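Local coordinates for uncharacterized protein RUMGNA_01417 (Ruminococcus gnavus, PDB 3NRL) that is of unknown function but is a small all-beta protein of the DUF5348 family, found as a two-chain assembly, at residues Val39-Val44 and Val59-Ser64. Numbering follows the deposited sequence.
Sequences VKVKDV and VGLNVS
L61 sets one methyl, CD2, against V39 and V41 together, the two valines that point from one side of strand 36-41 toward the loop after strand 56-59. Beyond the backbone, L61 CB is still 5.5 Å from V39 CG2, too far to pack. L61 CG has a neighbour within its own loop, V63 CG1 at 3.7 Å. CG lies anti to the L61 backbone N (chi1 -180°), which extends the side chain toward the strand, and there the branch divides the work. CD2 lies 3.7 Å from V39 CG1, with V39 CB equally near, and 3.9 Å from V41 CG2. CD1 turns to the V41 end and comes no closer than 4.3 Å to V41 CG2.

Strand 36-41 is the first arm of a tight two-residue beta hairpin: V41 to V44 make a type II' turn, closed by V41 N to V44 O (2.7 Å) and V44 N to V41 O, and strand 44-52 is the second arm. L61 also packs on V48 of that second arm, as does V39, so the loop lies against one face of the antiparallel sheet across both arms. No hydrogen bond joins the two segments, and the contact between them is made by methyl groups. Farther along the same loop, V63 packs on L24 of the second subunit, and S64 OG hydrogen-bonds E25 OE1 of that chain.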
loop_
_atom_site.group_PDB
_atom_site.type_symbol
_atom_site.label_atom_id
_atom_site.label_comp_id
_atom_site.label_asym_id
_atom_site.label_seq_id
_atom_site.Cartn_x
_atom_site.Cartn_y
_atom_site.Cartn_z
ATOM N N VAL A 39 -7.003 -10.542 4.255
ATOM C CA VAL A 39 -5.723 -10.202 3.655
ATOM C C VAL A 39 -5.456 -11.251 2.586
ATOM O O VAL A 39 -5.630 -12.450 2.818
ATOM C CB VAL A 39 -4.548 -10.265 4.657
ATOM C CG1 VAL A 39 -3.219 -10.098 3.892
ATOM C CG2 VAL A 39 -4.685 -9.176 5.714
ATOM N N LYS A 40 -5.037 -10.794 1.415
ATOM C CA LYS A 40 -4.745 -11.696 0.318
ATOM C C LYS A 40 -3.377 -12.336 0.544
ATOM O O LYS A 40 -2.378 -11.645 0.759
ATOM C CB LYS A 40 -4.748 -10.921 -1.001
ATOM C CG LYS A 40 -4.543 -11.773 -2.242
ATOM C CD LYS A 40 -5.750 -12.650 -2.511
ATOM C CE LYS A 40 -5.579 -13.431 -3.809
ATOM N NZ LYS A 40 -5.347 -12.534 -4.978
ATOM N N VAL A 41 -3.351 -13.664 0.525
ATOM C CA VAL A 41 -2.119 -14.417 0.693
ATOM C C VAL A 41 -2.117 -15.399 -0.461
ATOM O O VAL A 41 -2.853 -16.392 -0.456
ATOM C CB VAL A 41 -2.090 -15.179 2.023
ATOM C CG1 VAL A 41 -0.794 -15.972 2.135
ATOM C CG2 VAL A 41 -2.221 -14.201 3.176
ATOM N N LYS A 42 -1.292 -15.098 -1.457
ATOM C CA LYS A 42 -1.199 -15.902 -2.664
ATOM C C LYS A 42 -2.583 -15.947 -3.313
ATOM O O LYS A 42 -3.040 -14.944 -3.855
ATOM C CB LYS A 42 -0.688 -17.313 -2.351
ATOM C CG LYS A 42 -0.237 -18.073 -3.592
ATOM C CD LYS A 42 0.392 -19.414 -3.242
ATOM C CE LYS A 42 0.839 -20.157 -4.497
ATOM N NZ LYS A 42 1.493 -21.460 -4.176
ATOM N N ASP A 43 -3.263 -17.086 -3.241
ATOM C CA ASP A 43 -4.586 -17.200 -3.850
ATOM C C ASP A 43 -5.701 -17.297 -2.813
ATOM O O ASP A 43 -6.860 -17.529 -3.154
ATOM C CB ASP A 43 -4.641 -18.436 -4.747
ATOM C CG ASP A 43 -4.386 -19.721 -3.978
ATOM O OD1 ASP A 43 -3.283 -19.867 -3.404
ATOM O OD2 ASP A 43 -5.290 -20.582 -3.942
ATOM N N VAL A 44 -5.351 -17.115 -1.544
ATOM C CA VAL A 44 -6.333 -17.224 -0.474
ATOM C C VAL A 44 -6.532 -15.938 0.311
ATOM O O VAL A 44 -5.624 -15.118 0.417
ATOM C CB VAL A 44 -5.923 -18.333 0.514
ATOM C CG1 VAL A 44 -6.920 -18.425 1.642
ATOM C CG2 VAL A 44 -5.826 -19.666 -0.224
ATOM N N VAL A 59 -4.252 -9.587 13.986
ATOM C CA VAL A 59 -4.526 -10.835 14.669
ATOM C C VAL A 59 -5.036 -11.742 13.552
ATOM O O VAL A 59 -5.901 -11.338 12.775
ATOM C CB VAL A 59 -5.646 -10.688 15.728
ATOM C CG1 VAL A 59 -6.075 -12.066 16.228
ATOM C CG2 VAL A 59 -5.162 -9.827 16.890
ATOM N N GLY A 60 -4.484 -12.944 13.452
ATOM C CA GLY A 60 -4.934 -13.871 12.431
ATOM C C GLY A 60 -3.939 -14.176 11.335
ATOM O O GLY A 60 -4.151 -15.091 10.541
ATOM N N LEU A 61 -2.851 -13.418 11.289
ATOM C CA LEU A 61 -1.843 -13.624 10.266
ATOM C C LEU A 61 -0.514 -13.018 10.691
ATOM O O LEU A 61 -0.453 -11.870 11.128
ATOM C CB LEU A 61 -2.312 -12.993 8.948
ATOM C CG LEU A 61 -1.411 -13.083 7.714
ATOM C CD1 LEU A 61 -1.190 -14.533 7.311
ATOM C CD2 LEU A 61 -2.061 -12.313 6.574
ATOM N N ASN A 62 0.552 -13.799 10.570
ATOM C CA ASN A 62 1.872 -13.307 10.925
ATOM C C ASN A 62 2.504 -12.667 9.690
ATOM O O ASN A 62 2.728 -13.331 8.675
ATOM C CB ASN A 62 2.743 -14.457 11.435
ATOM C CG ASN A 62 2.321 -14.945 12.812
ATOM O OD1 ASN A 62 2.476 -16.120 13.141
ATOM N ND2 ASN A 62 1.796 -14.037 13.629
ATOM N N VAL A 63 2.757 -11.364 9.776
ATOM C CA VAL A 63 3.377 -10.627 8.680
ATOM C C VAL A 63 4.512 -9.754 9.216
ATOM O O VAL A 63 4.493 -9.346 10.377
ATOM C CB VAL A 63 2.355 -9.721 7.963
ATOM C CG1 VAL A 63 1.310 -10.562 7.261
ATOM C CG2 VAL A 63 1.699 -8.796 8.968
ATOM N N SER A 64 5.495 -9.468 8.367
ATOM C CA SER A 64 6.635 -8.643 8.767
ATOM C C SER A 64 6.188 -7.213 9.038
ATOM O O SER A 64 6.719 -6.538 9.924
ATOM C CB SER A 64 7.696 -8.644 7.664
ATOM O OG SER A 64 7.183 -8.078 6.470
#